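Local coordinates for protein pseudouridine synthase (Pyrococcus abyssi, PDB 2AUS) that probably converts specific uridines of RNA to pseudouridine, as the Cbf5 (TruB-family) catalytic subunit of archaeal H/ACA ribonucleoprotein particles, at residues K301-T306 with A317-K322; K252-D257 with K276-I281. One frame throughout, in Å; residues are numbered along the deposited sequence.

Both contacts lie in the PUA domain and reach the same mixed sheet. Running from the N terminus, interaction 2 closes a loop when strand 274-278 returns to pair with strand 252-255, after helix 257-264 and the short strand 269-270. Interaction 1 then closes a second, shorter loop by pairing strands 296-302 and 316-323, with most of helix 306-311 between them. The loops follow in series, neither nested nor crossed. Strand 286-291 lies between 252-255 and 296-302 in the sheet and so joins the two pairs. Their centres are about 11 Å apart, and they touch: Thr306 OG1 approaches Asn278 O at 2.7 Å, a probable hydrogen bond, and Val318 CG2 packs against Ile253 CD1.

Interaction 1: residues K301-T306 with A317-K322; sequences KAMMST and AVDVEK
The end of strand 296-302 pairs antiparallel with strand 316-323 in the sheet of the PUA domain, Lys301 and Ala302 lying against Asp319 and Val318, and the following Met303 and Met304 extend the contact past the strand end. The touching parts point 169° apart, and Lys301 with Asp319 makes a hydrogen-bonded pair: Lys301 N donates to Asp319 O at 3.1 Å, and Asp319 N returns a bond of 2.9 Å to Lys301 O. The next pair, Ala302 with Val318, is non-hydrogen-bonded, its CA atoms 4.5 Å apart. Beyond the strand end, Met303 N still reaches Ala317 O at 2.8 Å. Val318 CG1, anti to the backbone N (chi1 -179°), lies 3.4 Å from Lys301 O. On the face of Lys301 and Asp319, the Met303 chain bends at chi2 (-56°) and crosses the Asp319 side chain at about a right angle, laying Met303 CE 3.7 Å from Asp319 CB. An alanine in place of Met303 is likely to strip this methyl from Asp319 CB and open a gap beside that side chain. Farther along strand 316-323, Lys301 NZ stands 4.1 Å from Glu321 OE2, too far for a salt bridge but consistent with a mild electrostatic attraction. Ala302 and Val318, on the other face, both pack on Val287 of strand 286-291. Ala317 and Val318 form a classic beta bulge opposite Leu269 of strand 269-270, while Met304 and Ala317 meet Met309 of helix 306-311, which begins after the N-cap Ser305.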
ATOM      1  N   LYS A 301      15.288  37.089  11.428  1.00 45.31           N
ATOM      2  CA  LYS A 301      14.790  37.496  12.729  1.00 46.88           C
ATOM      3  C   LYS A 301      14.939  39.003  12.811  1.00 45.98           C
ATOM      4  O   LYS A 301      16.027  39.533  12.613  1.00 47.11           O
ATOM      5  CB  LYS A 301      15.604  36.824  13.839  1.00 48.74           C
ATOM      6  CG  LYS A 301      15.043  37.034  15.238  1.00 53.27           C
ATOM      7  CD  LYS A 301      16.005  36.517  16.317  1.00 57.70           C
ATOM      8  CE  LYS A 301      16.259  35.010  16.208  1.00 60.36           C
ATOM      9  NZ  LYS A 301      15.042  34.187  16.516  1.00 62.99           N
ATOM     10  N   ALA A 302      13.840  39.695  13.077  1.00 46.05           N
ATOM     11  CA  ALA A 302      13.882  41.145  13.184  1.00 47.95           C
ATOM     12  C   ALA A 302      14.766  41.521  14.369  1.00 49.42           C
ATOM     13  O   ALA A 302      14.677  40.905  15.431  1.00 48.12           O
ATOM     14  CB  ALA A 302      12.478  41.697  13.383  1.00 45.38           C
ATOM     15  N   MET A 303      15.618  42.524  14.180  1.00 51.63           N
ATOM     16  CA  MET A 303      16.517  42.982  15.234  1.00 54.99           C
ATOM     17  C   MET A 303      15.962  44.226  15.908  1.00 55.26           C
ATOM     18  O   MET A 303      16.440  44.643  16.961  1.00 56.69           O
ATOM     19  CB  MET A 303      17.907  43.265  14.664  1.00 54.47           C
ATOM     20  CG  MET A 303      18.638  42.000  14.242  1.00 58.21           C
ATOM     21  SD  MET A 303      18.775  40.802  15.599  1.00 62.70           S
ATOM     22  CE  MET A 303      17.511  39.635  15.177  1.00 61.77           C
ATOM     23  N   MET A 304      14.958  44.821  15.279  1.00 55.27           N
ATOM     24  CA  MET A 304      14.305  45.994  15.827  1.00 54.23           C
ATOM     25  C   MET A 304      12.830  45.968  15.460  1.00 53.01           C
ATOM     26  O   MET A 304      12.379  45.084  14.736  1.00 51.26           O
ATOM     27  CB  MET A 304      14.984  47.287  15.349  1.00 55.90           C
ATOM     28  CG  MET A 304      15.433  47.324  13.906  1.00 59.07           C
ATOM     29  SD  MET A 304      16.303  48.882  13.527  1.00 61.52           S
ATOM     30  CE  MET A 304      17.968  48.479  14.030  1.00 62.38           C
ATOM     31  N   SER A 305      12.076  46.924  15.986  1.00 52.19           N
ATOM     32  CA  SER A 305      10.644  46.998  15.726  1.00 51.48           C
ATOM     33  C   SER A 305      10.376  47.825  14.482  1.00 49.77           C
ATOM     34  O   SER A 305      11.264  48.520  13.982  1.00 48.34           O
ATOM     35  CB  SER A 305       9.934  47.649  16.910  1.00 51.70           C
ATOM     36  OG  SER A 305      10.368  48.990  17.054  1.00 54.41           O
ATOM     37  N   THR A 306       9.143  47.752  13.994  1.00 47.84           N
ATOM     38  CA  THR A 306       8.754  48.514  12.817  1.00 48.18           C
ATOM     39  C   THR A 306       9.070  49.985  13.024  1.00 49.87           C
ATOM     40  O   THR A 306       9.631  50.640  12.143  1.00 50.81           O
ATOM     41  CB  THR A 306       7.242  48.394  12.530  1.00 44.71           C
ATOM     42  OG1 THR A 306       6.945  47.082  12.040  1.00 43.12           O
ATOM     43  CG2 THR A 306       6.815  49.420  11.499  1.00 43.58           C
ATOM     44  N   ALA A 317      18.756  45.728  10.660  1.00 50.39           N
ATOM     45  CA  ALA A 317      17.324  45.604  10.877  1.00 48.29           C
ATOM     46  C   ALA A 317      16.926  44.137  10.994  1.00 47.39           C
ATOM     47  O   ALA A 317      16.029  43.789  11.760  1.00 47.62           O
ATOM     48  CB  ALA A 317      16.566  46.269   9.739  1.00 48.66           C
ATOM     49  N   VAL A 318      17.594  43.274  10.239  1.00 46.63           N
ATOM     50  CA  VAL A 318      17.275  41.853  10.284  1.00 46.93           C
ATOM     51  C   VAL A 318      18.486  40.935  10.227  1.00 48.05           C
ATOM     52  O   VAL A 318      19.392  41.130   9.413  1.00 48.10           O
ATOM     53  CB  VAL A 318      16.353  41.437   9.113  1.00 45.55           C
ATOM     54  CG1 VAL A 318      16.030  39.949   9.217  1.00 42.73           C
ATOM     55  CG2 VAL A 318      15.076  42.265   9.123  1.00 43.79           C
ATOM     56  N   ASP A 319      18.490  39.930  11.097  1.00 48.36           N
ATOM     57  CA  ASP A 319      19.555  38.940  11.103  1.00 50.88           C
ATOM     58  C   ASP A 319      19.078  37.823  10.189  1.00 48.75           C
ATOM     59  O   ASP A 319      18.249  37.001  10.575  1.00 48.75           O
ATOM     60  CB  ASP A 319      19.805  38.397  12.509  1.00 56.66           C
ATOM     61  CG  ASP A 319      21.023  39.020  13.157  1.00 62.36           C
ATOM     62  OD1 ASP A 319      22.081  39.070  12.493  1.00 67.76           O
ATOM     63  OD2 ASP A 319      20.934  39.450  14.327  1.00 66.02           O
ATOM     64  N   VAL A 320      19.596  37.810   8.967  1.00 47.91           N
ATOM     65  CA  VAL A 320      19.203  36.818   7.976  1.00 46.74           C
ATOM     66  C   VAL A 320      19.588  35.398   8.367  1.00 47.41           C
ATOM     67  O   VAL A 320      20.750  35.113   8.650  1.00 48.51           O
ATOM     68  CB  VAL A 320      19.810  37.169   6.600  1.00 44.89           C
ATOM     69  CG1 VAL A 320      19.433  36.112   5.576  1.00 42.77           C
ATOM     70  CG2 VAL A 320      19.318  38.544   6.157  1.00 43.27           C
ATOM     71  N   GLU A 321      18.603  34.507   8.375  1.00 47.79           N
ATOM     72  CA  GLU A 321      18.833  33.118   8.743  1.00 48.43           C
ATOM     73  C   GLU A 321      18.890  32.211   7.524  1.00 48.43           C
ATOM     74  O   GLU A 321      19.566  31.185   7.541  1.00 48.95           O
ATOM     75  CB  GLU A 321      17.734  32.638   9.691  1.00 51.50           C
ATOM     76  CG  GLU A 321      17.551  33.544  10.894  1.00 58.68           C
ATOM     77  CD  GLU A 321      16.566  32.987  11.904  1.00 64.11           C
ATOM     78  OE1 GLU A 321      15.441  32.617  11.502  1.00 65.77           O
ATOM     79  OE2 GLU A 321      16.919  32.933  13.105  1.00 66.20           O
ATOM     80  N   LYS A 322      18.177  32.587   6.467  1.00 46.40           N
ATOM     81  CA  LYS A 322      18.171  31.795   5.245  1.00 44.89           C
ATOM     82  C   LYS A 322      17.895  32.669   4.023  1.00 43.16           C
ATOM     83  O   LYS A 322      16.931  33.435   4.007  1.00 40.29           O
ATOM     84  CB  LYS A 322      17.125  30.678   5.339  1.00 45.52           C
ATOM     85  CG  LYS A 322      16.909  29.914   4.034  1.00 48.64           C
ATOM     86  CD  LYS A 322      18.169  29.190   3.565  1.00 49.28           C
ATOM     87  CE  LYS A 322      17.956  28.568   2.192  1.00 48.66           C
ATOM     88  NZ  LYS A 322      19.179  27.889   1.695  1.00 48.80           N
TER

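Interaction 2: residues K252-D257 with K276-I281; sequences KIWIKD and KLNAGI
The indole of Trp254 lies between two lysine side chains: Lys252 CB sits 3.7 Å above one face, and Lys276 CE lies over the opposite face, both offset toward the rim. At the ring edge, in plane, come Lys276 O, Leu277 CA and Asn278 ND2. The setting is an antiparallel strand pairing in the PUA-domain sheet, in which the axes of 252-255 and 276-278 approach each other to 4.8 Å. Lys276 starts with CG between its backbone N and carbonyl carbon (chi1 55°) and then extends, which carries the aliphatic chain across the indole. Lys276 CE makes a CH-pi contact 4.0 Å from the centroid of the five-membered ring of Trp254. Lys276 NZ continues over that face to 5.0 Å from the same centroid, only 11° off the ring normal, as a cation-pi interaction. The indole is also held at its polar end, where NE1 donates to Asp294. The amide of Asn278 stands almost upright to the ring, their planes 83° apart; its ND2 is bonded to Glu17 O, just before strand 18-20.

Backbone bonds set the register. Trp254 N donates to Lys276 O at 2.8 Å, whereas the return bond from Lys276 N to Trp254 O is weak. Ile253 and Leu277 form the non-hydrogen-bonded pair on the other face, where both touch Met309 of helix 306-311. Ile281 comes back from the turn to meet Ile253, and Ile281 CD1 lies 3.9 Å from Ile253 CG1. At the strand end, Asn278 grips Lys252 twice: Asn278 N donates to Lys252 O, and Asn278 OD1 accepts Lys252 N at 2.8 Å, with the donor tilted out of the amide plane.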
ATOM      1  N   LYS A 252       6.311  41.365   6.594  1.00 36.16           N
ATOM      2  CA  LYS A 252       7.309  41.537   5.553  1.00 37.04           C
ATOM      3  C   LYS A 252       8.047  42.858   5.569  1.00 35.37           C
ATOM      4  O   LYS A 252       7.559  43.847   6.108  1.00 36.17           O
ATOM      5  CB  LYS A 252       6.649  41.359   4.184  1.00 36.56           C
ATOM      6  CG  LYS A 252       6.031  40.000   3.993  1.00 38.43           C
ATOM      7  CD  LYS A 252       5.196  39.941   2.734  1.00 39.00           C
ATOM      8  CE  LYS A 252       4.518  38.588   2.609  1.00 42.58           C
ATOM      9  NZ  LYS A 252       3.676  38.510   1.387  1.00 45.30           N
ATOM     10  N   ILE A 253       9.234  42.851   4.968  1.00 34.49           N
ATOM     11  CA  ILE A 253      10.062  44.046   4.832  1.00 34.10           C
ATOM     12  C   ILE A 253      10.491  44.066   3.368  1.00 33.61           C
ATOM     13  O   ILE A 253      11.127  43.131   2.887  1.00 35.50           O
ATOM     14  CB  ILE A 253      11.320  43.986   5.729  1.00 35.63           C
ATOM     15  CG1 ILE A 253      10.898  43.903   7.199  1.00 33.16           C
ATOM     16  CG2 ILE A 253      12.198  45.241   5.496  1.00 31.04           C
ATOM     17  CD1 ILE A 253      12.056  43.712   8.165  1.00 36.35           C
ATOM     18  N   TRP A 254      10.111  45.121   2.660  1.00 33.89           N
ATOM     19  CA  TRP A 254      10.431  45.272   1.249  1.00 32.29           C
ATOM     20  C   TRP A 254      11.701  46.108   1.092  1.00 30.14           C
ATOM     21  O   TRP A 254      11.818  47.197   1.648  1.00 30.59           O
ATOM     22  CB  TRP A 254       9.246  45.926   0.535  1.00 31.67           C
ATOM     23  CG  TRP A 254       8.063  45.009   0.384  1.00 33.07           C
ATOM     24  CD1 TRP A 254       7.781  44.212  -0.691  1.00 32.65           C
ATOM     25  CD2 TRP A 254       6.972  44.838   1.309  1.00 32.51           C
ATOM     26  NE1 TRP A 254       6.586  43.565  -0.495  1.00 32.86           N
ATOM     27  CE2 TRP A 254       6.070  43.925   0.725  1.00 32.53           C
ATOM     28  CE3 TRP A 254       6.679  45.364   2.583  1.00 33.12           C
ATOM     29  CZ2 TRP A 254       4.870  43.531   1.356  1.00 33.87           C
ATOM     30  CZ3 TRP A 254       5.488  44.977   3.217  1.00 32.91           C
ATOM     31  CH2 TRP A 254       4.601  44.060   2.600  1.00 32.53           C
ATOM     32  N   ILE A 255      12.655  45.606   0.322  1.00 31.14           N
ATOM     33  CA  ILE A 255      13.913  46.319   0.180  1.00 31.10           C
ATOM     34  C   ILE A 255      14.292  46.766  -1.216  1.00 33.53           C
ATOM     35  O   ILE A 255      13.773  46.263  -2.215  1.00 34.22           O
ATOM     36  CB  ILE A 255      15.060  45.474   0.760  1.00 32.94           C
ATOM     37  CG1 ILE A 255      15.243  44.198  -0.071  1.00 31.32           C
ATOM     38  CG2 ILE A 255      14.732  45.117   2.210  1.00 31.31           C
ATOM     39  CD1 ILE A 255      16.430  43.361   0.334  1.00 29.62           C
ATOM     40  N   LYS A 256      15.202  47.736  -1.267  1.00 35.05           N
ATOM     41  CA  LYS A 256      15.690  48.290  -2.525  1.00 38.03           C
ATOM     42  C   LYS A 256      16.448  47.226  -3.294  1.00 36.81           C
ATOM     43  O   LYS A 256      16.957  46.277  -2.700  1.00 36.22           O
ATOM     44  CB  LYS A 256      16.635  49.466  -2.253  1.00 39.17           C
ATOM     45  CG  LYS A 256      16.066  50.529  -1.355  1.00 42.53           C
ATOM     46  CD  LYS A 256      17.067  51.652  -1.102  1.00 43.41           C
ATOM     47  CE  LYS A 256      16.501  52.655  -0.104  1.00 46.57           C
ATOM     48  NZ  LYS A 256      17.391  53.839   0.090  1.00 50.53           N
ATOM     49  N   ASP A 257      16.524  47.388  -4.613  1.00 38.23           N
ATOM     50  CA  ASP A 257      17.250  46.439  -5.461  1.00 40.05           C
ATOM     51  C   ASP A 257      18.701  46.246  -4.990  1.00 40.51           C
ATOM     52  O   ASP A 257      19.202  45.121  -4.955  1.00 39.60           O
ATOM     53  CB  ASP A 257      17.263  46.919  -6.915  1.00 40.93           C
ATOM     54  CG  ASP A 257      15.895  46.826  -7.586  1.00 43.72           C
ATOM     55  OD1 ASP A 257      15.803  47.160  -8.793  1.00 45.75           O
ATOM     56  OD2 ASP A 257      14.914  46.420  -6.926  1.00 42.16           O
ATOM     57  N   LYS A 276       9.733  49.799   2.466  1.00 37.28           N
ATOM     58  CA  LYS A 276       8.476  49.803   3.197  1.00 37.97           C
ATOM     59  C   LYS A 276       8.398  48.497   3.984  1.00 37.67           C
ATOM     60  O   LYS A 276       9.108  47.533   3.673  1.00 35.87           O
ATOM     61  CB  LYS A 276       7.306  49.908   2.216  1.00 37.36           C
ATOM     62  CG  LYS A 276       7.319  48.832   1.155  1.00 37.13           C
ATOM     63  CD  LYS A 276       6.398  49.171  -0.007  1.00 39.68           C
ATOM     64  CE  LYS A 276       6.418  48.063  -1.040  1.00 40.71           C
ATOM     65  NZ  LYS A 276       5.554  48.389  -2.200  1.00 44.96           N
ATOM     66  N   LEU A 277       7.544  48.469   5.003  1.00 37.25           N
ATOM     67  CA  LEU A 277       7.390  47.286   5.836  1.00 38.23           C
ATOM     68  C   LEU A 277       6.054  47.234   6.566  1.00 38.14           C
ATOM     69  O   LEU A 277       5.340  48.230   6.659  1.00 38.75           O
ATOM     70  CB  LEU A 277       8.527  47.183   6.866  1.00 38.63           C
ATOM     71  CG  LEU A 277       9.179  48.380   7.580  1.00 43.11           C
ATOM     72  CD1 LEU A 277       8.227  49.537   7.768  1.00 40.17           C
ATOM     73  CD2 LEU A 277       9.727  47.894   8.923  1.00 39.67           C
ATOM     74  N   ASN A 278       5.715  46.053   7.069  1.00 38.02           N
ATOM     75  CA  ASN A 278       4.476  45.872   7.805  1.00 38.62           C
ATOM     76  C   ASN A 278       4.608  46.490   9.185  1.00 41.07           C
ATOM     77  O   ASN A 278       5.707  46.568   9.750  1.00 40.11           O
ATOM     78  CB  ASN A 278       4.160  44.386   7.956  1.00 36.43           C
ATOM     79  CG  ASN A 278       3.584  43.785   6.703  1.00 37.37           C
ATOM     80  OD1 ASN A 278       3.869  42.639   6.371  1.00 39.02           O
ATOM     81  ND2 ASN A 278       2.754  44.554   5.997  1.00 38.43           N
ATOM     82  N   ALA A 279       3.485  46.945   9.720  1.00 41.45           N
ATOM     83  CA  ALA A 279       3.473  47.520  11.053  1.00 43.64           C
ATOM     84  C   ALA A 279       3.483  46.345  12.019  1.00 43.96           C
ATOM     85  O   ALA A 279       3.329  45.191  11.612  1.00 44.74           O
ATOM     86  CB  ALA A 279       2.207  48.344  11.254  1.00 41.07           C
ATOM     87  N   GLY A 280       3.668  46.641  13.299  1.00 47.09           N
ATOM     88  CA  GLY A 280       3.644  45.601  14.312  1.00 47.35           C
ATOM     89  C   GLY A 280       4.782  44.606  14.363  1.00 48.41           C
ATOM     90  O   GLY A 280       4.656  43.580  15.028  1.00 49.37           O
ATOM     91  N   ILE A 281       5.880  44.873  13.666  1.00 48.32           N
ATOM     92  CA  ILE A 281       7.005  43.947  13.723  1.00 48.36           C
ATOM     93  C   ILE A 281       7.777  44.287  14.987  1.00 49.20           C
ATOM     94  O   ILE A 281       7.963  45.458  15.308  1.00 50.46           O
ATOM     95  CB  ILE A 281       7.970  44.106  12.530  1.00 46.90           C
ATOM     96  CG1 ILE A 281       7.308  43.626  11.241  1.00 44.75           C
ATOM     97  CG2 ILE A 281       9.253  43.321  12.794  1.00 44.25           C
ATOM     98  CD1 ILE A 281       8.185  43.842  10.018  1.00 43.81           C
TER